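Local coordinates for 4'-phospho-dehydrooxetanocin synthase (Bacillus megaterium, PDB 5UL3), which catalyses the radical, S-adenosylmethionine-dependent oxidative ring contraction of dAMP to an oxetane aldehyde in oxetanocin A biosynthesis, using cobalamin and a [4Fe-4S] cluster, at residues Asp314-Arg317 and Pro322-His325; Cys318-Arg323 and Ala542-Leu547; Gln441-Lys444 and Gly449-Ser452; Asp477-Gly482 and Arg554-Thr559; Gly572-Asp575 and Arg580-Thr583. One frame throughout, in Å; residues are numbered along the deposited sequence. Where two conformers were deposited one is given.

Contact 1. Residues Asp314-Arg317 and Pro322-His325; sequences DYSR and PRDH. With SF4 (iron/sulfur cluster), chain B.
Ser316 and Arg323 carry this contact between them, burying nearly equal areas. The serine hydroxyl meets the arginine part-way along its length: NE of Arg323 donates to OG of Ser316 at 3.1 Å, a weak bond because the N-H...O angle is only 131°. The stronger partner of OG is the carbonyl oxygen of Cys313, which ties the hydroxyl back to the start of its own loop. Nearer the backbone, the aliphatic part of Arg323 lies against the serine main chain, with Arg323 CG 3.4 Å from Ser316 O and Arg323 CD 3.9 Å from Ser316 CA. The arginine reaches this place by folding up. Its chain bends at chi2 and again at chi3, which swings the guanidinium over toward the iron-sulfur cluster, where Arg323 NH2 stands 3.9 Å from the iron FE3 and 4.0 Å from the sulfide S1. NH1 is the firm hold, by a salt bridge to Glu363, a cobalamin-binding residue, and a hydrogen bond to Leu327 O; the NE bond adds little. A positive charge this close might help to stabilise the reduced cluster, though Glu363 partly offsets it. Ser316 comes closer still, its CA 3.5 Å from cluster S2, on a backbone with positive phi (64°). Pro322 and His325, farther along, belong to the cobalamin site. Both segments are part of the loop after strand 305-311 that carries Cys313, Cys318 and Cys321, spaced as the CX4CX2C variant of the cysteine motif, the cluster-binding loop that defines radical SAM enzymes.

Contact 2. Residues Cys318-Arg323 and Ala542-Leu547; sequences CTFCPR and ASMEIL. With SF4 (iron/sulfur cluster), chain B; EDO (1,2-ethanediol), chain Y.
Met544 meets Phe320 at the root of its side chain, and the phenylalanine is worth following outward from there. Phe320 CB lies 3.6 Å from Met544 SD and 3.8 Å from Met544 CE. With chi1 at 57°, CG sits between the backbone N and the carbonyl carbon, and the ring turns away from 542-547 toward the cluster. Met544 SD is 5.5 Å from the centroid of the Phe320 ring and 54° off its normal, an oblique Met-aromatic contact. Farther out, CD1 touches C2 of an ethanediol, probably from the crystallisation liquor, while Phe320 CE1 comes within 3.9 Å of SF4 S4, and CZ is almost as near to the same sulfide. Cys318 CB rests on one face of the ring, toward its rim. Beside this, Pro322 CD packs on Leu547 CD1 at 3.8 Å. Water 1 joins the backbones, donating to Phe320 O and Glu545 O and accepting from Leu547 N. The ethanediol spans Glu545, taking a hydrogen bond from its N through O1 and giving one from O2 to its O. The 318-321 stretch is a type I turn closed by Cys321 N to Cys318 O; Cys318 SG binds the iron FE1 at 2.2 Å, and Cys321 SG binds the iron FE3. Apolar packing and one bridging water therefore set the cluster turn against the segment bearing Glu545, a residue that binds S-adenosylmethionine, consistent with a wall shared by cluster and cosubstrate.

Contact 3. Residues Gln441-Lys444 and Gly449-Ser452; sequences QQLK and GTTS
Ser452 N, which lies 3.6 Å from Leu443 CD1, donates a hydrogen bond to Asn440 OD1, and the hydroxyl of the same serine is bonded to Gly438 O. Asn440 at the start of the first helix, and Gly438 just before it, thus hold the start of the second. Against this polar frame the leucine packs by van der Waals contact alone. It supplies about half the buried surface, directed from helix 440-445 toward the loop that follows it. Its two methyls divide the work. Leu443 CD1 presses on the backbone, 3.5 Å from Thr450 O and 3.6 Å from Thr451 C, and Leu443 CB backs it up at 3.7 Å from Thr450 O. Leu443 CD2 lies 3.5 Å from the hydroxyl oxygen OG1 of Thr450. That hydroxyl is brought to the leucine by a chi1 of 53°, which sets OG1 between the threonine's backbone N and carbonyl carbon; the two side chains cross at about a right angle. Gly449, with phi at 77°, brings the chain back past the leucine. Thr451 is the N-cap of helix 452-464, its OG1 accepting from Gln454 N. Leu443 also touches Asn455 on that helix and Ser437 in the loop before its own. These are two consecutive helices joined by a short loop, the second N-capped by Thr451, after strand 432-436 in the partial TIM barrel of the radical SAM domain.

Contact 4. Residues Asp477-Gly482 and Arg554-Thr559; sequences DQLMKG and RMVQLT
Met555, Val556 and Thr559 present one side of helix 551-563 to Leu479, which projects from a type I beta turn in the loop after strand 470-473 of the partial TIM barrel. This is ordinary helix-on-loop packing, with a single leucine laid against Met555, its neighbour Val556, and Thr559 one turn on. Met555 comes first along the helix. Met555 CB meets Leu479 CD1 at 3.8 Å, and the chain then bends at chi3 (56°), which brings the methyl CE of Met555 back to 4.0 Å from Leu479 CD1, so one leucine methyl is touched by both ends of the methionine. Val556 follows, turning one branch to the contact: Val556 CG2 lies 3.9 Å from Leu479 CD2 and almost as close to CG. The same CG2 also meets Ile546 of strand 546-547, and the valine packs on Ile568 as well. Thr559 comes round one turn after Met555. Thr559 OG1 is 3.8 Å from Leu479 CD2, the two side chains passing in opposite directions. The turn bearing the leucine is closed by Met480 N to Asp477 O, and Tyr552 OH of the same helix bonds both Leu479 N and Asp477 OD2, fixing the turn from the helix side. Thr559 OG1, set beside its own backbone N by chi1 of -55°, also donates to Met555 O at 2.9 Å, approaching that carbonyl from the face opposite to Thr559 N.

Contact 5. Residues Gly572-Asp575 and Arg580-Thr583; sequences GKPD and RYAT
Asp575 N donates to Arg580 O at 2.7 Å, nearly straight with an N-H...O angle of 168°, and the donor is tilted out of the carbonyl plane. This is the sound backbone bond of the contact; the return bond, from Arg580 N to Asp575 O, is weak at 3.3 Å. Farther along, where the backbones separate, water 2 lies 2.6 Å from Lys573 O and accepts from Ala582 N at 2.9 Å. The two segments are the arms of a surface hairpin-like loop leading into strand 580-581, whose Tyr581 pairs by its backbone with Ile546 in a small two-stranded antiparallel sheet. The apolar part centres on Tyr581. Pro574 CB sits over one face of the Tyr581 ring, 4.0 Å from the centroid and 23° off the normal, a CH-pi contact displaced toward the rim at CE1. Proline and tyrosine lie side by side and point the same way. Chi1 of -62° puts the ring beside the tyrosine's own backbone N, and from there Tyr581 CE1 also reaches Gly572 O at 3.4 Å, with that oxygen near the ring plane at its edge. Among the charged groups, both ends find partners beyond the two segments. Asp575 OD1 accepts from Asn577 N within the connecting loop, and Arg580 NH1 makes a salt bridge with Glu545 OE1, the glutamate that binds S-adenosylmethionine.

Contacts 1 and 2 share Pro322 and Arg323, lie 11 Å apart between centres, and both touch the iron-sulfur cluster. Contact 2 bridges more than two hundred residues, and contact 3 is nested inside the loop it closes. Contact 4 alternates with contact 2 along the chain and joins contact 3 through Gln442 NE2 and Asp477 OD1. Contact 5 comes last, and its strand 580-581 pairs with strand 546-547 of contact 2; helix 551-563 of contact 4 lies between these strands in sequence. Centres run from 11 Å to 25 Å apart, the longest between contacts 3 and 5. Contacts 2, 4 and 5 tie the segment bearing Glu545, helix 551-563 and strand 580-581 to the cluster loop and the barrel, around the cofactor site.

Contact 1. Residues Asp314-Arg317 and Pro322-His325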
# COMPACT_ATOMS: atom_id res chain seq x y z
N ASP A 314 -0.07 5.89 14.99
CA ASP A 314 -0.22 6.50 16.31
C ASP A 314 0.20 7.96 16.30
O ASP A 314 -0.21 8.71 17.20
CB ASP A 314 0.58 5.72 17.36
CG ASP A 314 1.99 5.41 16.92
OD1 ASP A 314 2.75 6.35 16.59
OD2 ASP A 314 2.35 4.22 16.94
N TYR A 315 0.98 8.39 15.30
CA TYR A 315 1.37 9.79 15.19
C TYR A 315 0.24 10.63 14.61
O TYR A 315 -0.30 11.52 15.28
CB TYR A 315 2.64 9.93 14.35
CG TYR A 315 3.16 11.34 14.26
CD1 TYR A 315 3.61 12.00 15.40
CD2 TYR A 315 3.24 11.99 13.04
CE1 TYR A 315 4.12 13.31 15.32
CE2 TYR A 315 3.74 13.31 12.96
CZ TYR A 315 4.17 13.95 14.10
OH TYR A 315 4.65 15.24 13.98
N SER A 316 -0.10 10.39 13.33
CA SER A 316 -1.31 10.90 12.69
C SER A 316 -1.33 12.43 12.59
O SER A 316 -2.40 13.01 12.40
CB SER A 316 -2.57 10.39 13.41
OG SER A 316 -2.93 9.08 12.99
N ARG A 317 -0.18 13.09 12.67
CA ARG A 317 -0.13 14.55 12.71
C ARG A 317 0.44 15.19 11.46
O ARG A 317 0.48 16.43 11.39
CB ARG A 317 0.68 15.00 13.91
CG ARG A 317 -0.03 14.78 15.20
CD ARG A 317 0.90 15.16 16.32
NE ARG A 317 0.27 15.21 17.63
CZ ARG A 317 0.00 14.14 18.38
NH1 ARG A 317 0.23 12.90 17.95
NH2 ARG A 317 -0.53 14.32 19.58
N PRO A 322 -4.35 12.63 5.37
CA PRO A 322 -5.67 12.62 6.03
C PRO A 322 -5.83 11.35 6.86
O PRO A 322 -5.42 10.26 6.43
CB PRO A 322 -6.66 12.66 4.87
CG PRO A 322 -5.92 12.00 3.72
CD PRO A 322 -4.44 12.36 3.93
N ARG A 323 -6.40 11.49 8.06
CA ARG A 323 -6.52 10.36 8.97
C ARG A 323 -7.95 9.80 9.08
O ARG A 323 -8.16 8.84 9.82
CB ARG A 323 -5.98 10.74 10.36
CG ARG A 323 -4.52 11.26 10.32
CD ARG A 323 -3.58 10.30 9.53
NE ARG A 323 -3.65 8.92 10.03
CZ ARG A 323 -3.30 7.86 9.30
NH1 ARG A 323 -3.40 6.63 9.82
NH2 ARG A 323 -2.89 8.03 8.04
N ASP A 324 -8.92 10.36 8.34
CA ASP A 324 -10.32 10.03 8.61
C ASP A 324 -10.67 8.62 8.18
O ASP A 324 -11.58 8.01 8.76
CB ASP A 324 -11.24 11.02 7.88
CG ASP A 324 -11.10 12.42 8.43
OD1 ASP A 324 -10.13 13.10 8.04
OD2 ASP A 324 -11.92 12.81 9.28
N HIS A 325 -9.96 8.08 7.20
CA HIS A 325 -10.24 6.73 6.70
C HIS A 325 -9.38 5.68 7.40
O HIS A 325 -9.87 4.59 7.75
CB HIS A 325 -10.03 6.71 5.18
CG HIS A 325 -10.30 5.38 4.52
ND1 HIS A 325 -11.54 4.79 4.50
CD2 HIS A 325 -9.47 4.55 3.85
CE1 HIS A 325 -11.47 3.63 3.86
NE2 HIS A 325 -10.23 3.47 3.44
FE1 SF4 B . 2.56 10.98 8.93
FE2 SF4 B . 3.17 8.56 7.87
FE3 SF4 B . 0.62 9.66 7.60
FE4 SF4 B . 1.45 8.73 10.04
S1 SF4 B . 1.12 7.48 8.13
S2 SF4 B . 0.38 10.72 9.64
S3 SF4 B . 3.67 9.33 9.97
S4 SF4 B . 2.60 10.45 6.72

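Contact 2. Residues Cys318-Arg323 and Ala542-Leu547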
# COMPACT_ATOMS: atom_id res chain seq x y z
N CYS A 318 0.92 14.42 10.50
CA CYS A 318 1.46 15.01 9.27
C CYS A 318 0.34 15.74 8.53
O CYS A 318 -0.76 15.20 8.36
CB CYS A 318 2.10 13.94 8.39
SG CYS A 318 3.37 13.04 9.30
N THR A 319 0.59 16.99 8.13
CA THR A 319 -0.52 17.83 7.72
C THR A 319 -1.07 17.46 6.35
O THR A 319 -2.18 17.88 6.02
CB THR A 319 -0.10 19.29 7.72
OG1 THR A 319 0.97 19.47 6.79
CG2 THR A 319 0.36 19.67 9.13
N PHE A 320 -0.30 16.73 5.55
CA PHE A 320 -0.71 16.29 4.22
C PHE A 320 -1.35 14.90 4.22
O PHE A 320 -1.75 14.42 3.16
CB PHE A 320 0.51 16.28 3.29
CG PHE A 320 1.63 15.42 3.80
CD1 PHE A 320 1.65 14.05 3.54
CD2 PHE A 320 2.65 15.96 4.59
CE1 PHE A 320 2.65 13.24 4.04
CE2 PHE A 320 3.65 15.17 5.09
CZ PHE A 320 3.66 13.79 4.82
N CYS A 321 -1.43 14.24 5.37
CA CYS A 321 -1.88 12.85 5.44
C CYS A 321 -3.25 12.79 6.11
O CYS A 321 -3.34 12.89 7.34
CB CYS A 321 -0.84 12.04 6.22
SG CYS A 321 -1.13 10.22 6.29
N PRO A 322 -4.35 12.63 5.37
CA PRO A 322 -5.67 12.62 6.03
C PRO A 322 -5.83 11.35 6.86
O PRO A 322 -5.42 10.26 6.43
CB PRO A 322 -6.66 12.66 4.87
CG PRO A 322 -5.92 12.00 3.72
CD PRO A 322 -4.44 12.36 3.93
N ARG A 323 -6.40 11.49 8.06
CA ARG A 323 -6.52 10.36 8.97
C ARG A 323 -7.95 9.80 9.08
O ARG A 323 -8.16 8.84 9.82
CB ARG A 323 -5.98 10.74 10.36
CG ARG A 323 -4.52 11.26 10.32
CD ARG A 323 -3.58 10.30 9.53
NE ARG A 323 -3.65 8.92 10.03
CZ ARG A 323 -3.30 7.86 9.30
NH1 ARG A 323 -3.40 6.63 9.82
NH2 ARG A 323 -2.89 8.03 8.04
N ALA A 542 9.19 16.59 -6.63
CA ALA A 542 7.77 16.40 -6.41
C ALA A 542 7.14 17.65 -5.79
O ALA A 542 7.78 18.37 -5.01
CB ALA A 542 7.52 15.20 -5.50
N SER A 543 5.88 17.88 -6.13
CA SER A 543 5.09 18.98 -5.56
C SER A 543 3.93 18.44 -4.75
O SER A 543 3.37 17.37 -5.05
CB SER A 543 4.55 19.91 -6.65
OG SER A 543 5.60 20.59 -7.29
N MET A 544 3.56 19.20 -3.73
CA MET A 544 2.50 18.80 -2.81
C MET A 544 1.18 18.62 -3.55
O MET A 544 0.76 19.48 -4.33
CB MET A 544 2.33 19.86 -1.72
CG MET A 544 1.16 19.58 -0.77
SD MET A 544 1.40 18.16 0.31
CE MET A 544 2.71 18.72 1.38
N GLU A 545 0.55 17.48 -3.31
CA GLU A 545 -0.81 17.20 -3.74
C GLU A 545 -1.67 17.20 -2.48
O GLU A 545 -1.40 16.43 -1.55
CB GLU A 545 -0.90 15.87 -4.50
CG GLU A 545 -0.25 15.94 -5.87
CD GLU A 545 -0.08 14.58 -6.52
OE1 GLU A 545 -0.62 13.58 -5.99
OE2 GLU A 545 0.60 14.51 -7.57
N ILE A 546 -2.65 18.08 -2.44
CA ILE A 546 -3.39 18.35 -1.22
C ILE A 546 -4.65 17.50 -1.22
O ILE A 546 -5.57 17.72 -2.02
CB ILE A 546 -3.72 19.85 -1.09
CG1 ILE A 546 -2.43 20.66 -1.20
CG2 ILE A 546 -4.42 20.12 0.22
CD1 ILE A 546 -2.63 22.16 -1.13
N LEU A 547 -4.68 16.50 -0.34
CA LEU A 547 -5.83 15.61 -0.32
C LEU A 547 -6.96 16.23 0.50
O LEU A 547 -6.76 17.16 1.28
CB LEU A 547 -5.45 14.24 0.26
CG LEU A 547 -4.43 13.38 -0.49
CD1 LEU A 547 -4.29 12.03 0.19
CD2 LEU A 547 -4.81 13.20 -1.96
FE1 SF4 B . 2.56 10.98 8.93
FE2 SF4 B . 3.17 8.56 7.87
FE3 SF4 B . 0.62 9.66 7.60
FE4 SF4 B . 1.45 8.73 10.04
S1 SF4 B . 1.12 7.48 8.13
S2 SF4 B . 0.38 10.72 9.64
S3 SF4 B . 3.67 9.33 9.97
S4 SF4 B . 2.60 10.45 6.72
C1 EDO Y . 2.24 13.95 -1.48
O1 EDO Y . 2.03 14.99 -2.44
C2 EDO Y . 1.34 14.18 -0.27
O2 EDO Y . -0.02 14.32 -0.70
O HOH W 1 -2.32 16.08 1.08

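Contact 3. Residues Gln441-Lys444 and Gly449-Ser452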
# COMPACT_ATOMS: atom_id res chain seq x y z
N GLN A 441 11.68 24.66 8.50
CA GLN A 441 10.40 25.35 8.35
C GLN A 441 9.39 24.49 7.60
O GLN A 441 8.24 24.36 8.01
CB GLN A 441 10.59 26.68 7.61
CG GLN A 441 11.31 27.74 8.40
CD GLN A 441 11.54 29.00 7.59
OE1 GLN A 441 11.18 29.08 6.41
NE2 GLN A 441 12.16 30.00 8.21
N GLN A 442 9.82 23.89 6.48
CA GLN A 442 8.90 23.08 5.69
C GLN A 442 8.48 21.83 6.45
O GLN A 442 7.30 21.45 6.42
CB GLN A 442 9.53 22.71 4.35
CG GLN A 442 8.56 22.05 3.35
CD GLN A 442 9.26 21.68 2.06
OE1 GLN A 442 10.36 21.14 2.09
NE2 GLN A 442 8.66 22.00 0.92
N LEU A 443 9.41 21.20 7.18
CA LEU A 443 9.04 20.07 8.02
C LEU A 443 7.94 20.44 9.01
O LEU A 443 7.04 19.65 9.29
CB LEU A 443 10.27 19.54 8.76
CG LEU A 443 11.20 18.70 7.88
CD1 LEU A 443 12.54 18.52 8.57
CD2 LEU A 443 10.57 17.33 7.58
N LYS A 444 8.00 21.66 9.54
CA LYS A 444 6.96 22.08 10.47
C LYS A 444 5.63 22.32 9.74
O LYS A 444 4.57 21.97 10.28
CB LYS A 444 7.42 23.34 11.23
CG LYS A 444 6.54 23.70 12.39
CD LYS A 444 7.12 24.91 13.13
CE LYS A 444 6.04 25.84 13.64
NZ LYS A 444 6.60 27.18 13.96
N GLY A 449 7.29 16.91 12.69
CA GLY A 449 7.86 16.82 14.02
C GLY A 449 9.35 16.58 14.07
O GLY A 449 9.91 16.45 15.17
N THR A 450 10.02 16.53 12.93
CA THR A 450 11.43 16.19 12.82
C THR A 450 12.25 17.40 12.42
O THR A 450 11.73 18.44 11.98
CB THR A 450 11.61 15.07 11.78
OG1 THR A 450 10.98 15.48 10.56
CG2 THR A 450 10.99 13.77 12.25
N THR A 451 13.57 17.26 12.54
CA THR A 451 14.49 18.25 12.00
C THR A 451 15.27 17.66 10.83
O THR A 451 15.35 16.44 10.65
CB THR A 451 15.49 18.75 13.05
OG1 THR A 451 16.36 17.68 13.43
CG2 THR A 451 14.77 19.27 14.29
N SER A 452 15.87 18.56 10.05
CA SER A 452 16.75 18.17 8.96
C SER A 452 17.87 17.25 9.45
O SER A 452 18.08 16.17 8.90
CB SER A 452 17.32 19.42 8.29
OG SER A 452 18.00 19.07 7.11

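Contact 4. Residues Asp477-Gly482 and Arg554-Thr559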
# COMPACT_ATOMS: atom_id res chain seq x y z
N ASP A 477 5.76 23.08 -1.94
CA ASP A 477 4.43 23.10 -1.36
C ASP A 477 3.86 24.51 -1.46
O ASP A 477 4.61 25.49 -1.48
CB ASP A 477 4.39 22.60 0.10
CG ASP A 477 5.02 23.57 1.09
OD1 ASP A 477 6.24 23.79 1.00
OD2 ASP A 477 4.30 24.05 2.00
N GLN A 478 2.53 24.58 -1.54
CA GLN A 478 1.86 25.79 -2.01
C GLN A 478 1.98 26.94 -1.03
O GLN A 478 1.88 28.10 -1.45
CB GLN A 478 0.38 25.47 -2.29
CG GLN A 478 0.15 24.62 -3.55
CD GLN A 478 0.24 23.11 -3.30
OE1 GLN A 478 0.65 22.66 -2.23
NE2 GLN A 478 -0.17 22.34 -4.29
N LEU A 479 2.20 26.68 0.26
CA LEU A 479 2.30 27.76 1.23
C LEU A 479 3.72 28.27 1.41
O LEU A 479 3.94 29.17 2.23
CB LEU A 479 1.73 27.31 2.58
CG LEU A 479 0.25 26.91 2.50
CD1 LEU A 479 -0.31 26.50 3.86
CD2 LEU A 479 -0.56 28.05 1.90
N MET A 480 4.69 27.75 0.65
CA MET A 480 6.07 28.18 0.77
C MET A 480 6.23 29.60 0.23
O MET A 480 5.80 29.90 -0.88
CB MET A 480 7.01 27.24 0.01
CG MET A 480 8.50 27.55 0.21
SD MET A 480 9.53 26.59 -0.93
CE MET A 480 9.18 24.91 -0.37
N LYS A 481 6.89 30.44 1.01
CA LYS A 481 7.15 31.83 0.63
C LYS A 481 8.65 32.01 0.45
O LYS A 481 9.43 31.74 1.37
CB LYS A 481 6.61 32.79 1.69
CG LYS A 481 5.09 32.86 1.72
CD LYS A 481 4.58 33.95 2.65
CE LYS A 481 3.07 34.09 2.51
NZ LYS A 481 2.52 35.11 3.44
N GLY A 482 9.04 32.48 -0.73
CA GLY A 482 10.43 32.71 -1.04
C GLY A 482 11.15 31.42 -1.38
O GLY A 482 10.57 30.33 -1.39
N ARG A 554 -6.83 22.77 5.17
CA ARG A 554 -7.41 23.82 6.01
C ARG A 554 -6.43 24.97 6.23
O ARG A 554 -6.86 26.12 6.35
CB ARG A 554 -7.87 23.22 7.34
CG ARG A 554 -8.90 22.12 7.14
CD ARG A 554 -9.59 21.71 8.43
NE ARG A 554 -8.69 21.03 9.36
CZ ARG A 554 -8.42 19.73 9.34
NH1 ARG A 554 -8.96 18.94 8.41
NH2 ARG A 554 -7.60 19.21 10.24
N MET A 555 -5.12 24.69 6.28
CA MET A 555 -4.13 25.76 6.31
C MET A 555 -4.22 26.62 5.06
O MET A 555 -4.09 27.85 5.12
CB MET A 555 -2.72 25.18 6.46
CG MET A 555 -2.48 24.48 7.78
SD MET A 555 -1.10 23.30 7.73
CE MET A 555 0.27 24.32 7.18
N VAL A 556 -4.42 25.98 3.91
CA VAL A 556 -4.56 26.72 2.66
C VAL A 556 -5.83 27.55 2.68
O VAL A 556 -5.83 28.73 2.32
CB VAL A 556 -4.52 25.76 1.46
CG1 VAL A 556 -5.03 26.45 0.20
CG2 VAL A 556 -3.12 25.24 1.27
N GLN A 557 -6.94 26.94 3.10
CA GLN A 557 -8.20 27.67 3.20
C GLN A 557 -8.07 28.86 4.16
O GLN A 557 -8.65 29.92 3.93
CB GLN A 557 -9.32 26.72 3.63
CG GLN A 557 -9.81 25.83 2.50
CD GLN A 557 -10.52 24.57 2.98
OE1 GLN A 557 -10.49 24.24 4.16
NE2 GLN A 557 -11.17 23.87 2.06
N LEU A 558 -7.29 28.70 5.24
CA LEU A 558 -7.09 29.79 6.18
C LEU A 558 -6.21 30.89 5.59
O LEU A 558 -6.41 32.07 5.89
CB LEU A 558 -6.49 29.25 7.48
CG LEU A 558 -6.41 30.16 8.71
CD1 LEU A 558 -6.74 29.34 9.95
CD2 LEU A 558 -5.03 30.79 8.84
N THR A 559 -5.24 30.52 4.76
CA THR A 559 -4.43 31.52 4.07
C THR A 559 -5.24 32.25 3.00
O THR A 559 -5.01 33.44 2.76
CB THR A 559 -3.19 30.86 3.45
OG1 THR A 559 -2.47 30.16 4.47
CG2 THR A 559 -2.27 31.89 2.82

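Contact 5. Residues Gly572-Asp575 and Arg580-Thr583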
# COMPACT_ATOMS: atom_id res chain seq x y z
N GLY A 572 -12.97 26.01 -5.34
CA GLY A 572 -12.79 25.44 -4.03
C GLY A 572 -13.20 23.99 -3.89
O GLY A 572 -13.04 23.41 -2.81
N LYS A 573 -13.72 23.37 -4.95
CA LYS A 573 -14.27 22.02 -4.83
C LYS A 573 -13.18 20.98 -5.09
O LYS A 573 -12.32 21.18 -5.96
CB LYS A 573 -15.42 21.83 -5.81
CG LYS A 573 -16.67 22.66 -5.49
CD LYS A 573 -17.67 22.66 -6.65
CE LYS A 573 -17.96 21.24 -7.14
NZ LYS A 573 -18.98 21.20 -8.23
N PRO A 574 -13.18 19.87 -4.36
CA PRO A 574 -12.18 18.83 -4.59
C PRO A 574 -12.56 17.95 -5.77
O PRO A 574 -13.69 17.97 -6.26
CB PRO A 574 -12.20 18.04 -3.28
CG PRO A 574 -13.61 18.14 -2.83
CD PRO A 574 -14.08 19.54 -3.25
N ASP A 575 -11.57 17.19 -6.24
CA ASP A 575 -11.81 16.15 -7.23
C ASP A 575 -12.27 14.89 -6.52
O ASP A 575 -11.59 14.39 -5.62
CB ASP A 575 -10.55 15.88 -8.05
CG ASP A 575 -10.76 14.81 -9.11
OD1 ASP A 575 -11.92 14.49 -9.42
OD2 ASP A 575 -9.75 14.30 -9.64
N ARG A 580 -8.74 14.85 -4.00
CA ARG A 580 -7.76 15.90 -3.75
C ARG A 580 -8.19 17.20 -4.39
O ARG A 580 -8.99 17.23 -5.34
CB ARG A 580 -6.37 15.52 -4.25
CG ARG A 580 -6.22 15.53 -5.77
CD ARG A 580 -4.88 14.90 -6.16
NE ARG A 580 -4.69 14.83 -7.61
CZ ARG A 580 -3.82 14.03 -8.21
NH1 ARG A 580 -3.06 13.21 -7.49
NH2 ARG A 580 -3.71 14.03 -9.53
N TYR A 581 -7.64 18.28 -3.87
CA TYR A 581 -7.84 19.62 -4.40
C TYR A 581 -6.79 19.92 -5.45
O TYR A 581 -5.69 19.34 -5.45
CB TYR A 581 -7.76 20.66 -3.29
CG TYR A 581 -8.79 20.55 -2.20
CD1 TYR A 581 -10.06 21.11 -2.36
CD2 TYR A 581 -8.50 19.91 -1.00
CE1 TYR A 581 -11.01 21.03 -1.36
CE2 TYR A 581 -9.46 19.82 0.01
CZ TYR A 581 -10.70 20.39 -0.18
OH TYR A 581 -11.65 20.31 0.81
N ALA A 582 -7.13 20.83 -6.36
CA ALA A 582 -6.16 21.44 -7.27
C ALA A 582 -5.89 22.84 -6.75
O ALA A 582 -6.81 23.65 -6.62
CB ALA A 582 -6.70 21.46 -8.70
N THR A 583 -4.63 23.11 -6.40
CA THR A 583 -4.27 24.27 -5.59
C THR A 583 -3.10 25.02 -6.21
O THR A 583 -2.09 24.41 -6.59
CB THR A 583 -3.89 23.85 -4.16
OG1 THR A 583 -4.86 22.91 -3.66
CG2 THR A 583 -3.81 25.06 -3.23
O HOH W 2 -9.85 21.95 -6.36